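Local coordinates for membrane protein (Acinetobacter baumannii AB307-0294, PDB 5DL5), which forms a beta-barrel channel of the OprD porin family in the outer membrane and probably admits small solutes, antibiotics among them, at residues Gly257-Asn262 with Gly267-Glu272. Numbering follows the deposited sequence.
Sequences GTVAPN and GIAGEE
Thr258 and Glu271 meet at about a right angle, the carboxylate end of the glutamate lying against the CB and methyl side of the threonine. From the backbone of Glu271 the side chain heads toward 257-262: CG sits between the backbone N and the carbonyl carbon (chi1 65°), and the chain then runs extended to its carboxylate. There OE1 approaches the methyl CG2 of Thr258 at 3.3 Å, while OE2 lies 3.6 Å from CB of the same threonine. Thr258 turns this methyl to the glutamate because CG2 stands anti to the backbone N, with OG1 placed beside that N instead. The backbone oxygen of Thr258 is also near, 3.4 Å from Glu271 OE2, but both atoms are acceptors and cannot bond directly. Lys273 NZ lies near both: it hydrogen-bonds Thr258 O and forms a long, weak ion pair with Glu271 OE2, which would probably offset part of their repulsion.

Further along, the backbones come together at Val259 and Ala269. Ala260 N donates a weak hydrogen bond to Ala269 O, 3.1 Å long and bent to 132° at the hydrogen. The methyl of Ala260 points toward 267-272 and touches two successive carbonyl oxygens, with CB 3.8 Å from both Ile268 O, met nearly end-on, and Ala269 O, approached from the side. Beside this polar link, Val259 CG1 and the CB of buried Ala269 make a loose apolar contact at 4.5 Å.

The two segments flank the short helical turn 263-266, and Gly267 leaves it with positive phi. One weak backbone hydrogen bond links the two segments, and Gly267 is also backbone-bonded to Thr252; the arrangement is the folded-back part of a long, irregular surface loop between antiparallel strands 233-246 and 273-286 of an outer-membrane porin beta-barrel.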
loop_
_atom_site.group_PDB
_atom_site.type_symbol
_atom_site.label_atom_id
_atom_site.label_comp_id
_atom_site.label_asym_id
_atom_site.label_seq_id
_atom_site.Cartn_x
_atom_site.Cartn_y
_atom_site.Cartn_z
ATOM N N GLY A 257 -17.158 -8.777 20.608
ATOM C CA GLY A 257 -18.542 -8.559 20.901
ATOM C C GLY A 257 -19.453 -9.473 20.124
ATOM O O GLY A 257 -19.048 -10.582 19.796
ATOM N N THR A 258 -20.714 -9.028 19.930
ATOM C CA THR A 258 -21.746 -9.869 19.296
ATOM C C THR A 258 -21.317 -10.130 17.810
ATOM O O THR A 258 -21.199 -9.139 17.037
ATOM C CB THR A 258 -23.140 -9.180 19.308
ATOM O OG1 THR A 258 -23.569 -8.875 20.664
ATOM C CG2 THR A 258 -24.248 -10.063 18.554
ATOM N N VAL A 259 -21.012 -11.397 17.468
ATOM C CA VAL A 259 -20.821 -11.858 16.111
ATOM C C VAL A 259 -21.807 -13.000 15.821
ATOM O O VAL A 259 -22.344 -13.610 16.714
ATOM C CB VAL A 259 -19.412 -12.454 15.837
ATOM C CG1 VAL A 259 -18.317 -11.438 15.991
ATOM C CG2 VAL A 259 -19.109 -13.620 16.754
ATOM N N ALA A 260 -21.981 -13.297 14.545
ATOM C CA ALA A 260 -22.807 -14.453 14.070
ATOM C C ALA A 260 -22.160 -15.832 14.263
ATOM O O ALA A 260 -20.965 -15.983 14.101
ATOM C CB ALA A 260 -23.138 -14.278 12.593
ATOM N N PRO A 261 -22.990 -16.889 14.496
ATOM C CA PRO A 261 -22.473 -18.226 14.812
ATOM C C PRO A 261 -21.416 -18.676 13.915
ATOM O O PRO A 261 -20.527 -19.401 14.326
ATOM C CB PRO A 261 -23.724 -19.149 14.644
ATOM C CG PRO A 261 -24.884 -18.246 15.050
ATOM C CD PRO A 261 -24.452 -16.821 14.634
ATOM N N ASN A 262 -21.529 -18.251 12.666
ATOM C CA ASN A 262 -20.718 -18.724 11.612
ATOM C C ASN A 262 -19.516 -17.850 11.300
ATOM O O ASN A 262 -18.726 -18.173 10.408
ATOM C CB ASN A 262 -21.643 -18.833 10.391
ATOM C CG ASN A 262 -21.052 -19.677 9.295
ATOM O OD1 ASN A 262 -20.237 -20.549 9.552
ATOM N ND2 ASN A 262 -21.446 -19.420 8.071
ATOM N N GLY A 267 -16.374 -15.039 8.206
ATOM C CA GLY A 267 -15.792 -13.724 8.341
ATOM C C GLY A 267 -16.924 -12.721 8.300
ATOM O O GLY A 267 -16.646 -11.585 8.226
ATOM N N ILE A 268 -18.199 -13.118 8.407
ATOM C CA ILE A 268 -19.258 -12.180 8.355
ATOM C C ILE A 268 -19.827 -11.955 9.735
ATOM O O ILE A 268 -20.487 -12.809 10.267
ATOM C CB ILE A 268 -20.352 -12.661 7.338
ATOM C CG1 ILE A 268 -19.788 -12.577 5.917
ATOM C CG2 ILE A 268 -21.657 -11.849 7.425
ATOM C CD1 ILE A 268 -20.841 -13.057 4.932
ATOM N N ALA A 269 -19.639 -10.760 10.299
ATOM C CA ALA A 269 -20.136 -10.521 11.646
ATOM C C ALA A 269 -21.652 -10.444 11.775
ATOM O O ALA A 269 -22.155 -10.666 12.888
ATOM C CB ALA A 269 -19.537 -9.256 12.265
ATOM N N GLY A 270 -22.366 -10.059 10.699
ATOM C CA GLY A 270 -23.785 -9.904 10.788
ATOM C C GLY A 270 -24.168 -8.684 11.612
ATOM O O GLY A 270 -25.325 -8.467 11.798
ATOM N N GLU A 271 -23.247 -7.892 12.134
ATOM C CA GLU A 271 -23.616 -6.538 12.525
ATOM C C GLU A 271 -22.442 -5.620 12.287
ATOM O O GLU A 271 -21.322 -6.113 11.989
ATOM C CB GLU A 271 -24.037 -6.464 13.979
ATOM C CG GLU A 271 -22.951 -6.764 14.959
ATOM C CD GLU A 271 -23.508 -6.794 16.401
ATOM O OE1 GLU A 271 -24.550 -7.448 16.621
ATOM O OE2 GLU A 271 -22.871 -6.165 17.306
ATOM N N GLU A 272 -22.726 -4.311 12.329
ATOM C CA GLU A 272 -21.709 -3.295 12.028
ATOM C C GLU A 272 -20.584 -3.415 13.112
ATOM O O GLU A 272 -20.838 -3.818 14.270
ATOM C CB GLU A 272 -22.340 -1.887 11.920
ATOM C CG GLU A 272 -23.340 -1.811 10.765
ATOM C CD GLU A 272 -23.645 -0.413 10.272
ATOM O OE1 GLU A 272 -23.983 0.489 11.070
ATOM O OE2 GLU A 272 -23.570 -0.206 9.036
#